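Local coordinates for protein ancestral D-type dye decolorizing peroxidase (Geotrichum candidum, PDB 7ANV) that probably uses hydrogen peroxide at a haem iron to oxidise dyes and related substrates, as fungal dye-decolorizing peroxidases do, at residues 10-15 with 224-229; 201-206 with 365-370; 288-293 with 444-449. One frame throughout, in Å; residues are numbered along the deposited sequence.

Contact 1: 10-15 with 224-229; sequences GDILGG and VILVGR. With SO4 (sulfate ion), chain F.
Leu226 shows how one forked aliphatic side chain can serve two neighbours at once, Leu13 and Ile12. Its CB and CG stand back from the 10-15 loop and carry the fork across; with CG anti to the carbonyl carbon (chi1 -64°), the two methyls reach separate partners. CD1 meets CD1 of Leu13 tip to tip at 4.2 Å, whereas CD2 comes up obliquely to CG2 of Ile12, 3.9 Å away. That Ile12 methyl is shared: its closest approach across the contact is to CG2 of Ile225, at 3.5 Å, the two isoleucines sliding past each other in opposite directions. Beyond Leu226 the chain makes a type II turn, with Gly228 taking the positive phi of the third position, and Arg229 heads away to a sulfate ion probably left from crystallisation. Its NH1 donates to sulfate O3 over 3.0 Å from the guanidinium edge, while Asp245 forms a salt bridge with NE. The apolar patch joins the loop before strand 20-28 to the loop leading into strand 247-256. Leu13 and Ile225 both also touch Val206 of strand 205-206 and Ile366 of strand 366-372, and Ile12 lies against Ser247 of strand 247-256.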
loop_
_atom_site.group_PDB
_atom_site.type_symbol
_atom_site.label_atom_id
_atom_site.label_comp_id
_atom_site.label_asym_id
_atom_site.label_seq_id
_atom_site.Cartn_x
_atom_site.Cartn_y
_atom_site.Cartn_z
ATOM N N GLY A 10 7.138 -2.452 14.804
ATOM C CA GLY A 10 7.274 -3.691 14.018
ATOM C C GLY A 10 6.464 -3.749 12.744
ATOM O O GLY A 10 6.695 -4.678 11.957
ATOM N N ASP A 11 5.517 -2.860 12.485
ATOM C CA ASP A 11 4.847 -2.905 11.150
ATOM C C ASP A 11 5.767 -2.340 10.073
ATOM O O ASP A 11 5.531 -2.626 8.888
ATOM C CB ASP A 11 3.537 -2.131 11.114
ATOM C CG ASP A 11 2.570 -2.692 10.084
ATOM O OD1 ASP A 11 2.543 -3.942 9.909
ATOM O OD2 ASP A 11 1.800 -1.866 9.554
ATOM N N ILE A 12 6.771 -1.535 10.462
ATOM C CA ILE A 12 7.621 -0.795 9.496
ATOM C C ILE A 12 8.595 -1.784 8.846
ATOM O O ILE A 12 8.525 -2.015 7.613
ATOM C CB ILE A 12 8.335 0.395 10.167
ATOM C CG1 ILE A 12 7.362 1.393 10.800
ATOM C CG2 ILE A 12 9.260 1.082 9.159
ATOM C CD1 ILE A 12 7.992 2.348 11.780
ATOM N N LEU A 13 9.509 -2.333 9.635
ATOM C CA LEU A 13 10.466 -3.363 9.196
ATOM C C LEU A 13 9.938 -4.702 9.720
ATOM O O LEU A 13 9.618 -4.773 10.935
ATOM C CB LEU A 13 11.857 -3.045 9.739
ATOM C CG LEU A 13 12.539 -1.755 9.254
ATOM C CD1 LEU A 13 13.983 -1.763 9.703
ATOM C CD2 LEU A 13 12.448 -1.556 7.731
ATOM N N GLY A 14 9.849 -5.701 8.837
ATOM C CA GLY A 14 9.303 -7.037 9.134
ATOM C C GLY A 14 7.818 -7.107 8.862
ATOM O O GLY A 14 7.396 -7.931 8.029
ATOM N N GLY A 15 7.077 -6.191 9.469
ATOM C CA GLY A 15 5.610 -6.105 9.374
ATOM C C GLY A 15 4.901 -7.005 10.357
ATOM O O GLY A 15 5.362 -8.124 10.632
ATOM N N VAL A 224 15.504 5.612 3.399
ATOM C CA VAL A 224 14.331 5.667 2.508
ATOM C C VAL A 224 13.058 5.361 3.318
ATOM O O VAL A 224 11.985 5.777 2.893
ATOM C CB VAL A 224 14.528 4.705 1.340
ATOM C CG1 VAL A 224 13.273 4.539 0.525
ATOM C CG2 VAL A 224 15.680 5.168 0.469
ATOM N N ILE A 225 13.181 4.589 4.389
ATOM C CA ILE A 225 12.015 4.081 5.179
ATOM C C ILE A 225 11.998 4.781 6.537
ATOM O O ILE A 225 10.917 5.197 6.998
ATOM C CB ILE A 225 12.058 2.546 5.307
ATOM C CG1 ILE A 225 12.058 1.896 3.925
ATOM C CG2 ILE A 225 10.878 2.071 6.164
ATOM C CD1 ILE A 225 10.887 2.278 3.064
ATOM N N LEU A 226 13.160 4.920 7.167
ATOM C CA LEU A 226 13.285 5.429 8.550
ATOM C C LEU A 226 13.838 6.846 8.571
ATOM O O LEU A 226 14.926 7.093 7.999
ATOM C CB LEU A 226 14.219 4.519 9.328
ATOM C CG LEU A 226 13.751 3.083 9.532
ATOM C CD1 LEU A 226 14.910 2.298 10.175
ATOM C CD2 LEU A 226 12.485 2.992 10.358
ATOM N N VAL A 227 13.089 7.758 9.173
ATOM C CA VAL A 227 13.516 9.176 9.272
ATOM C C VAL A 227 14.836 9.193 10.057
ATOM O O VAL A 227 15.019 8.403 10.992
ATOM C CB VAL A 227 12.409 10.038 9.910
ATOM C CG1 VAL A 227 12.898 11.428 10.227
ATOM C CG2 VAL A 227 11.193 10.108 9.022
ATOM N N GLY A 228 15.803 9.959 9.584
ATOM C CA GLY A 228 17.049 10.209 10.317
ATOM C C GLY A 228 18.117 9.171 10.078
ATOM O O GLY A 228 19.183 9.328 10.644
ATOM N N ARG A 229 17.870 8.167 9.252
ATOM C CA ARG A 229 18.891 7.158 8.916
ATOM C C ARG A 229 19.496 7.490 7.551
ATOM O O ARG A 229 18.960 8.331 6.794
ATOM C CB ARG A 229 18.279 5.762 8.982
ATOM C CG ARG A 229 18.014 5.275 10.395
ATOM C CD ARG A 229 19.260 4.994 11.230
ATOM N NE ARG A 229 18.813 4.313 12.434
ATOM C CZ ARG A 229 19.535 3.513 13.194
ATOM N NH1 ARG A 229 20.801 3.256 12.885
ATOM N NH2 ARG A 229 18.987 2.978 14.274
HETATM S S SO4 F . 22.737 5.439 9.927
HETATM O O1 SO4 F . 21.841 4.633 9.127
HETATM O O2 SO4 F . 24.072 5.355 9.380
HETATM O O3 SO4 F . 22.744 4.943 11.272
HETATM O O4 SO4 F . 22.330 6.805 9.911
#

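Contact 2: 201-206 with 365-370; sequences ISQPAV and IIRRGI. With HEM (protoporphyrin IX containing Fe), chain B; OXY (oxygen molecule), chain K.
The distal side of the haem pocket is built here, where Arg367 of edge strand 366-372 meets Ser202 and Gln203. A bend at chi3 (-60°) lays the arginine's guanidinium over pyrrole D, with haem C4D 3.4 Å from its plane. Arg367 NH2 serves two acceptors: propionate O2A at 2.8 Å and, in the guanidinium plane, the carbonyl O of Ser202 at 2.9 Å, which it approaches from above the carbonyl plane. NH1 gives a weak bond to O1 of the iron-bound oxygen molecule, and NE donates to a water within bonding reach of Gln203 OE1 and Ile365 O. Segment 201-206 directly follows the GXXDG motif of dye-decolorizing peroxidases, whose Asp199 forms a salt bridge with Arg367 NH1. A leucine in place of Arg367 would probably leave Asp199 without the arginine's charge, cost propionate O2A and Ser202 O a charged donor each, and remove the weak NH1 bond to the iron-bound oxygen. The Gln203 amide pairs with both the N-H and the C=O of Arg367, as a neighbouring strand's backbone would: OE1 accepts from Arg367 N at 3.0 Å (176°), and NE2 donates to Arg367 O at 2.9 Å (172°), each on an in-plane lone pair. Nearly straight, the two fix the amide's rotation. Ser202 holds the other propionate, its OG donating to O2D at 2.6 Å, while Pro204 CG packs obliquely on Ile366 CG1, 3.9 Å away.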
loop_
_atom_site.group_PDB
_atom_site.type_symbol
_atom_site.label_atom_id
_atom_site.label_comp_id
_atom_site.label_asym_id
_atom_site.label_seq_id
_atom_site.Cartn_x
_atom_site.Cartn_y
_atom_site.Cartn_z
ATOM N N ILE A 201 4.556 -9.682 -2.682
ATOM C CA ILE A 201 5.746 -10.357 -3.236
ATOM C C ILE A 201 6.947 -9.411 -3.178
ATOM O O ILE A 201 7.999 -9.869 -2.763
ATOM C CB ILE A 201 5.455 -10.859 -4.656
ATOM C CG1 ILE A 201 4.325 -11.888 -4.596
ATOM C CG2 ILE A 201 6.719 -11.373 -5.319
ATOM C CD1 ILE A 201 3.805 -12.303 -5.950
ATOM N N SER A 202 6.796 -8.213 -3.735
ATOM C CA SER A 202 7.917 -7.294 -4.024
ATOM C C SER A 202 7.946 -6.180 -2.985
ATOM O O SER A 202 7.068 -5.292 -3.022
ATOM C CB SER A 202 7.842 -6.741 -5.418
ATOM O OG SER A 202 9.007 -5.953 -5.683
ATOM N N GLN A 203 9.011 -6.152 -2.197
ATOM C CA GLN A 203 9.253 -5.068 -1.218
ATOM C C GLN A 203 10.707 -4.692 -1.393
ATOM O O GLN A 203 11.515 -5.545 -1.739
ATOM C CB GLN A 203 9.086 -5.548 0.211
ATOM C CG GLN A 203 7.706 -6.137 0.515
ATOM C CD GLN A 203 6.630 -5.158 0.897
ATOM O OE1 GLN A 203 6.709 -3.968 0.611
ATOM N NE2 GLN A 203 5.687 -5.680 1.679
ATOM N N PRO A 204 11.082 -3.450 -1.069
ATOM C CA PRO A 204 12.494 -3.067 -1.119
ATOM C C PRO A 204 13.223 -3.820 -0.008
ATOM O O PRO A 204 12.694 -4.052 1.100
ATOM C CB PRO A 204 12.421 -1.548 -0.924
ATOM C CG PRO A 204 11.174 -1.362 -0.075
ATOM C CD PRO A 204 10.194 -2.368 -0.638
ATOM N N ALA A 205 14.464 -4.201 -0.283
ATOM C CA ALA A 205 15.330 -4.803 0.745
ATOM C C ALA A 205 16.000 -3.664 1.498
ATOM O O ALA A 205 16.863 -2.987 0.945
ATOM C CB ALA A 205 16.350 -5.725 0.088
ATOM N N VAL A 206 15.699 -3.500 2.760
ATOM C CA VAL A 206 16.314 -2.424 3.577
ATOM C C VAL A 206 17.717 -2.843 4.031
ATOM O O VAL A 206 17.881 -3.807 4.816
ATOM C CB VAL A 206 15.394 -2.066 4.766
ATOM C CG1 VAL A 206 16.000 -0.983 5.641
ATOM C CG2 VAL A 206 14.028 -1.635 4.280
ATOM N N ILE A 365 8.660 2.106 -1.444
ATOM C CA ILE A 365 7.764 2.044 -0.253
ATOM C C ILE A 365 7.701 0.612 0.261
ATOM O O ILE A 365 7.915 -0.353 -0.513
ATOM C CB ILE A 365 6.374 2.600 -0.590
ATOM C CG1 ILE A 365 5.666 1.784 -1.664
ATOM C CG2 ILE A 365 6.503 4.079 -0.948
ATOM C CD1 ILE A 365 4.229 2.174 -1.892
ATOM N N ILE A 366 7.420 0.487 1.549
ATOM C CA ILE A 366 7.056 -0.801 2.183
ATOM C C ILE A 366 5.539 -0.855 2.335
ATOM O O ILE A 366 4.969 0.088 2.912
ATOM C CB ILE A 366 7.782 -0.928 3.531
ATOM C CG1 ILE A 366 9.249 -1.231 3.278
ATOM C CG2 ILE A 366 7.123 -1.976 4.407
ATOM C CD1 ILE A 366 10.046 -1.347 4.538
ATOM N N ARG A 367 4.925 -1.898 1.829
ATOM C CA ARG A 367 3.456 -2.062 1.824
ATOM C C ARG A 367 3.040 -3.050 2.919
ATOM O O ARG A 367 3.683 -4.100 3.054
ATOM C CB ARG A 367 2.938 -2.540 0.468
ATOM C CG ARG A 367 3.188 -1.488 -0.614
ATOM C CD ARG A 367 2.886 -1.943 -2.020
ATOM N NE ARG A 367 3.726 -3.083 -2.342
ATOM C CZ ARG A 367 3.321 -4.289 -2.663
ATOM N NH1 ARG A 367 2.036 -4.594 -2.766
ATOM N NH2 ARG A 367 4.217 -5.232 -2.874
ATOM N N ARG A 368 2.030 -2.676 3.705
ATOM C CA ARG A 368 1.579 -3.522 4.836
ATOM C C ARG A 368 0.061 -3.548 4.889
ATOM O O ARG A 368 -0.492 -3.620 6.039
ATOM C CB ARG A 368 2.118 -3.036 6.187
ATOM C CG ARG A 368 3.628 -3.041 6.294
ATOM C CD ARG A 368 4.265 -4.405 6.342
ATOM N NE ARG A 368 5.682 -4.217 6.574
ATOM C CZ ARG A 368 6.643 -4.959 6.082
ATOM N NH1 ARG A 368 6.368 -5.936 5.247
ATOM N NH2 ARG A 368 7.898 -4.655 6.331
ATOM N N GLY A 369 -0.568 -3.522 3.730
ATOM C CA GLY A 369 -2.043 -3.421 3.709
ATOM C C GLY A 369 -2.692 -4.758 4.041
ATOM O O GLY A 369 -1.993 -5.772 4.333
ATOM N N ILE A 370 -4.006 -4.800 3.963
ATOM C CA ILE A 370 -4.790 -6.040 4.168
ATOM C C ILE A 370 -6.106 -5.838 3.436
ATOM O O ILE A 370 -6.650 -4.739 3.447
ATOM C CB ILE A 370 -4.974 -6.332 5.672
ATOM C CG1 ILE A 370 -5.599 -7.692 5.911
ATOM C CG2 ILE A 370 -5.722 -5.205 6.351
ATOM C CD1 ILE A 370 -5.569 -8.140 7.348
HETATM C CHA HEM B . 2.228 -4.361 -6.149
HETATM C CHB HEM B . -2.600 -4.752 -6.238
HETATM C CHC HEM B . -2.961 -0.117 -4.675
HETATM C CHD HEM B . 1.855 0.312 -5.001
HETATM C C1A HEM B . 0.944 -4.855 -6.289
HETATM C C2A HEM B . 0.627 -6.178 -6.685
HETATM C C3A HEM B . -0.727 -6.291 -6.730
HETATM C C4A HEM B . -1.260 -5.035 -6.329
HETATM C CMA HEM B . -1.538 -7.527 -7.082
HETATM C CAA HEM B . 1.614 -7.271 -7.080
HETATM C CBA HEM B . 2.294 -7.984 -5.924
HETATM C CGA HEM B . 3.716 -7.563 -5.689
HETATM O O1A HEM B . 4.541 -7.293 -6.582
HETATM O O2A HEM B . 4.084 -7.517 -4.560
HETATM C C1B HEM B . -3.104 -3.508 -5.812
HETATM C C2B HEM B . -4.498 -3.237 -5.634
HETATM C C3B HEM B . -4.621 -1.958 -5.179
HETATM C C4B HEM B . -3.234 -1.426 -5.075
HETATM C CMB HEM B . -5.636 -4.183 -5.904
HETATM C CAB HEM B . -5.817 -1.177 -4.785
HETATM C CBB HEM B . -7.005 -1.711 -4.405
HETATM C C1C HEM B . -1.669 0.429 -4.651
HETATM C C2C HEM B . -1.337 1.762 -4.362
HETATM C C3C HEM B . 0.036 1.872 -4.494
HETATM C C4C HEM B . 0.529 0.587 -4.848
HETATM C CMC HEM B . -2.327 2.854 -3.983
HETATM C CAC HEM B . 0.926 3.025 -4.339
HETATM C CBC HEM B . 0.508 4.276 -4.468
HETATM C C1D HEM B . 2.323 -0.972 -5.285
HETATM C C2D HEM B . 3.772 -1.231 -5.338
HETATM C C3D HEM B . 3.864 -2.534 -5.677
HETATM C C4D HEM B . 2.482 -3.047 -5.822
HETATM C CMD HEM B . 4.953 -0.300 -5.082
HETATM C CAD HEM B . 5.142 -3.324 -5.863
HETATM C CBD HEM B . 5.757 -3.148 -7.262
HETATM C CGD HEM B . 7.090 -3.829 -7.367
HETATM O O1D HEM B . 7.268 -4.539 -8.390
HETATM O O2D HEM B . 7.992 -3.658 -6.508
HETATM N NA HEM B . -0.232 -4.152 -6.060
HETATM N NB HEM B . -2.404 -2.421 -5.453
HETATM N NC HEM B . -0.533 -0.272 -4.993
HETATM N ND HEM B . 1.577 -2.054 -5.613
HETATM FE FE HEM B . -0.342 -2.237 -5.595
HETATM O O1 OXY K . -0.340 -2.710 -3.410
HETATM O O2 OXY K . -0.645 -2.676 -2.172
HETATM O O HOH W 1 6.594 -2.506 -1.725
#

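Contact 3: 288-293 with 444-449; sequences ARLVGR and RTMSGT. With HEM (protoporphyrin IX containing Fe), chain B.
The last turn of helix 279-291 comes closest to the 444-449 segment at Arg289 and Thr449, whose CA atoms lie 6.2 Å apart, before Gly292 ends the helix with a positive phi of 106°. Arg289 illustrates an arginine gripped by main-chain carbonyls. Its chain bends at chi3 (64°), turning the guanidinium edge to the loop: NE donates to Thr449 O at 2.7 Å, from above that carbonyl's plane, and NH2 to Gly448 O at 2.8 Å, almost straight out from the carbonyl. Gln334 O and Thr335 O take further bonds from NH2 and NH1, which should hold the buried cation in fixed orientation. Alongside, the extended Met446 crosses Leu290, its SD 3.7 Å from CD2, and its CE lies 3.9 Å from Arg289 O, a buried carbonyl left without a polar partner. Just past the helix, Arg293 NE donates to haem propionate O1A over 3.1 Å, linking this end to the cofactor pocket. The contact joins the end of helix 279-291 to strand 445-446, which pairs antiparallel with 458-459, and to the loop after it, while helix 258-267 packs on Leu290 through Phe261 and Leu265.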
loop_
_atom_site.group_PDB
_atom_site.type_symbol
_atom_site.label_atom_id
_atom_site.label_comp_id
_atom_site.label_asym_id
_atom_site.label_seq_id
_atom_site.Cartn_x
_atom_site.Cartn_y
_atom_site.Cartn_z
ATOM N N ALA A 288 -3.580 -10.447 -16.316
ATOM C CA ALA A 288 -2.133 -10.503 -15.970
ATOM C C ALA A 288 -1.415 -9.279 -16.520
ATOM O O ALA A 288 -0.473 -8.774 -15.878
ATOM C CB ALA A 288 -1.501 -11.779 -16.483
ATOM N N ARG A 289 -1.816 -8.822 -17.700
ATOM C CA ARG A 289 -1.163 -7.659 -18.325
ATOM C C ARG A 289 -1.658 -6.329 -17.741
ATOM O O ARG A 289 -0.900 -5.355 -17.907
ATOM C CB ARG A 289 -1.334 -7.745 -19.824
ATOM C CG ARG A 289 -0.533 -8.905 -20.406
ATOM C CD ARG A 289 -0.625 -8.954 -21.912
ATOM N NE ARG A 289 -0.093 -7.877 -22.734
ATOM C CZ ARG A 289 1.176 -7.748 -23.118
ATOM N NH1 ARG A 289 2.107 -8.591 -22.690
ATOM N NH2 ARG A 289 1.507 -6.748 -23.922
ATOM N N LEU A 290 -2.788 -6.282 -17.016
ATOM C CA LEU A 290 -3.172 -5.067 -16.269
ATOM C C LEU A 290 -2.332 -4.916 -14.990
ATOM O O LEU A 290 -2.019 -3.777 -14.594
ATOM C CB LEU A 290 -4.666 -5.106 -15.883
ATOM C CG LEU A 290 -5.681 -5.160 -17.032
ATOM C CD1 LEU A 290 -7.091 -4.967 -16.479
ATOM C CD2 LEU A 290 -5.384 -4.131 -18.087
ATOM N N VAL A 291 -1.955 -6.024 -14.354
ATOM C CA VAL A 291 -1.244 -5.996 -13.054
ATOM C C VAL A 291 0.275 -6.082 -13.283
ATOM O O VAL A 291 1.000 -5.428 -12.546
ATOM C CB VAL A 291 -1.739 -7.129 -12.141
ATOM C CG1 VAL A 291 -0.923 -7.259 -10.875
ATOM C CG2 VAL A 291 -3.207 -6.940 -11.773
ATOM N N GLY A 292 0.743 -6.936 -14.194
ATOM C CA GLY A 292 2.165 -7.232 -14.331
ATOM C C GLY A 292 2.523 -8.598 -13.780
ATOM O O GLY A 292 3.682 -9.012 -13.950
ATOM N N ARG A 293 1.548 -9.293 -13.189
ATOM C CA ARG A 293 1.726 -10.677 -12.707
ATOM C C ARG A 293 0.450 -11.434 -13.043
ATOM O O ARG A 293 -0.616 -10.831 -12.957
ATOM C CB ARG A 293 1.966 -10.729 -11.194
ATOM C CG ARG A 293 3.262 -10.102 -10.718
ATOM C CD ARG A 293 3.411 -10.185 -9.205
ATOM N NE ARG A 293 4.652 -9.539 -8.786
ATOM C CZ ARG A 293 5.853 -10.088 -8.761
ATOM N NH1 ARG A 293 6.028 -11.370 -9.046
ATOM N NH2 ARG A 293 6.907 -9.345 -8.444
ATOM N N ARG A 444 -10.076 7.328 -19.143
ATOM C CA ARG A 444 -8.741 6.712 -18.976
ATOM C C ARG A 444 -8.572 5.723 -20.121
ATOM O O ARG A 444 -9.528 5.029 -20.465
ATOM C CB ARG A 444 -8.583 6.049 -17.596
ATOM C CG ARG A 444 -8.693 6.977 -16.394
ATOM C CD ARG A 444 -8.587 6.194 -15.082
ATOM N NE ARG A 444 -9.420 4.969 -14.951
ATOM C CZ ARG A 444 -9.046 3.813 -14.394
ATOM N NH1 ARG A 444 -7.875 3.658 -13.827
ATOM N NH2 ARG A 444 -9.882 2.778 -14.333
ATOM N N THR A 445 -7.393 5.695 -20.700
ATOM C CA THR A 445 -7.025 4.719 -21.741
ATOM C C THR A 445 -5.759 4.006 -21.285
ATOM O O THR A 445 -5.015 4.519 -20.417
ATOM C CB THR A 445 -6.810 5.402 -23.101
ATOM O OG1 THR A 445 -5.646 6.220 -22.978
ATOM C CG2 THR A 445 -8.007 6.230 -23.516
ATOM N N MET A 446 -5.490 2.878 -21.905
ATOM C CA MET A 446 -4.222 2.151 -21.665
ATOM C C MET A 446 -3.806 1.511 -22.972
ATOM O O MET A 446 -4.647 0.854 -23.566
ATOM C CB MET A 446 -4.416 1.119 -20.549
ATOM C CG MET A 446 -3.229 0.297 -20.297
ATOM S SD MET A 446 -3.708 -1.043 -19.125
ATOM C CE MET A 446 -2.077 -1.730 -18.885
ATOM N N SER A 447 -2.563 1.726 -23.380
ATOM C CA SER A 447 -1.982 1.106 -24.579
ATOM C C SER A 447 -1.245 -0.164 -24.161
ATOM O O SER A 447 -1.071 -0.391 -22.985
ATOM C CB SER A 447 -1.116 2.068 -25.355
ATOM O OG SER A 447 0.205 2.180 -24.813
ATOM N N GLY A 448 -0.827 -0.936 -25.148
ATOM C CA GLY A 448 0.142 -2.011 -24.963
ATOM C C GLY A 448 -0.444 -3.305 -24.481
ATOM O O GLY A 448 0.344 -4.206 -24.335
ATOM N N THR A 449 -1.758 -3.429 -24.213
ATOM C CA THR A 449 -2.277 -4.674 -23.605
ATOM C C THR A 449 -2.273 -5.800 -24.636
ATOM O O THR A 449 -2.145 -6.949 -24.213
ATOM C CB THR A 449 -3.655 -4.483 -22.963
ATOM O OG1 THR A 449 -4.587 -4.124 -23.974
ATOM C CG2 THR A 449 -3.603 -3.433 -21.896
HETATM C CHA HEM B . 2.228 -4.361 -6.149
HETATM C CHB HEM B . -2.600 -4.752 -6.238
HETATM C CHC HEM B . -2.961 -0.117 -4.675
HETATM C CHD HEM B . 1.855 0.312 -5.001
HETATM C C1A HEM B . 0.944 -4.855 -6.289
HETATM C C2A HEM B . 0.627 -6.178 -6.685
HETATM C C3A HEM B . -0.727 -6.291 -6.730
HETATM C C4A HEM B . -1.260 -5.035 -6.329
HETATM C CMA HEM B . -1.538 -7.527 -7.082
HETATM C CAA HEM B . 1.614 -7.271 -7.080
HETATM C CBA HEM B . 2.294 -7.984 -5.924
HETATM C CGA HEM B . 3.716 -7.563 -5.689
HETATM O O1A HEM B . 4.541 -7.293 -6.582
HETATM O O2A HEM B . 4.084 -7.517 -4.560
HETATM C C1B HEM B . -3.104 -3.508 -5.812
HETATM C C2B HEM B . -4.498 -3.237 -5.634
HETATM C C3B HEM B . -4.621 -1.958 -5.179
HETATM C C4B HEM B . -3.234 -1.426 -5.075
HETATM C CMB HEM B . -5.636 -4.183 -5.904
HETATM C CAB HEM B . -5.817 -1.177 -4.785
HETATM C CBB HEM B . -7.005 -1.711 -4.405
HETATM C C1C HEM B . -1.669 0.429 -4.651
HETATM C C2C HEM B . -1.337 1.762 -4.362
HETATM C C3C HEM B . 0.036 1.872 -4.494
HETATM C C4C HEM B . 0.529 0.587 -4.848
HETATM C CMC HEM B . -2.327 2.854 -3.983
HETATM C CAC HEM B . 0.926 3.025 -4.339
HETATM C CBC HEM B . 0.508 4.276 -4.468
HETATM C C1D HEM B . 2.323 -0.972 -5.285
HETATM C C2D HEM B . 3.772 -1.231 -5.338
HETATM C C3D HEM B . 3.864 -2.534 -5.677
HETATM C C4D HEM B . 2.482 -3.047 -5.822
HETATM C CMD HEM B . 4.953 -0.300 -5.082
HETATM C CAD HEM B . 5.142 -3.324 -5.863
HETATM C CBD HEM B . 5.757 -3.148 -7.262
HETATM C CGD HEM B . 7.090 -3.829 -7.367
HETATM O O1D HEM B . 7.268 -4.539 -8.390
HETATM O O2D HEM B . 7.992 -3.658 -6.508
HETATM N NA HEM B . -0.232 -4.152 -6.060
HETATM N NB HEM B . -2.404 -2.421 -5.453
HETATM N NC HEM B . -0.533 -0.272 -4.993
HETATM N ND HEM B . 1.577 -2.054 -5.613
HETATM FE FE HEM B . -0.342 -2.237 -5.595
#

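Overall arrangement
From the N terminus, the loop at 10-15 leads into the first ferredoxin-like half and waits for 224-229, so contact 1 closes a loop containing that half's four-stranded sheet. Before it closes, 201-206 opens contact 2, completed by 365-370 on the edge strand of the second half's sheet: the two cross. Their residues also touch, Arg368 NE lying 2.8 Å from Asp11 O in a probable hydrogen bond. Contact 3 opens at 288-293 within the loop of contact 2 and ends at 444-449, crossing it in turn. Contacts 1 and 3 follow in series, centres about 31 Å apart, while contacts 2 and 3 both reach the haem.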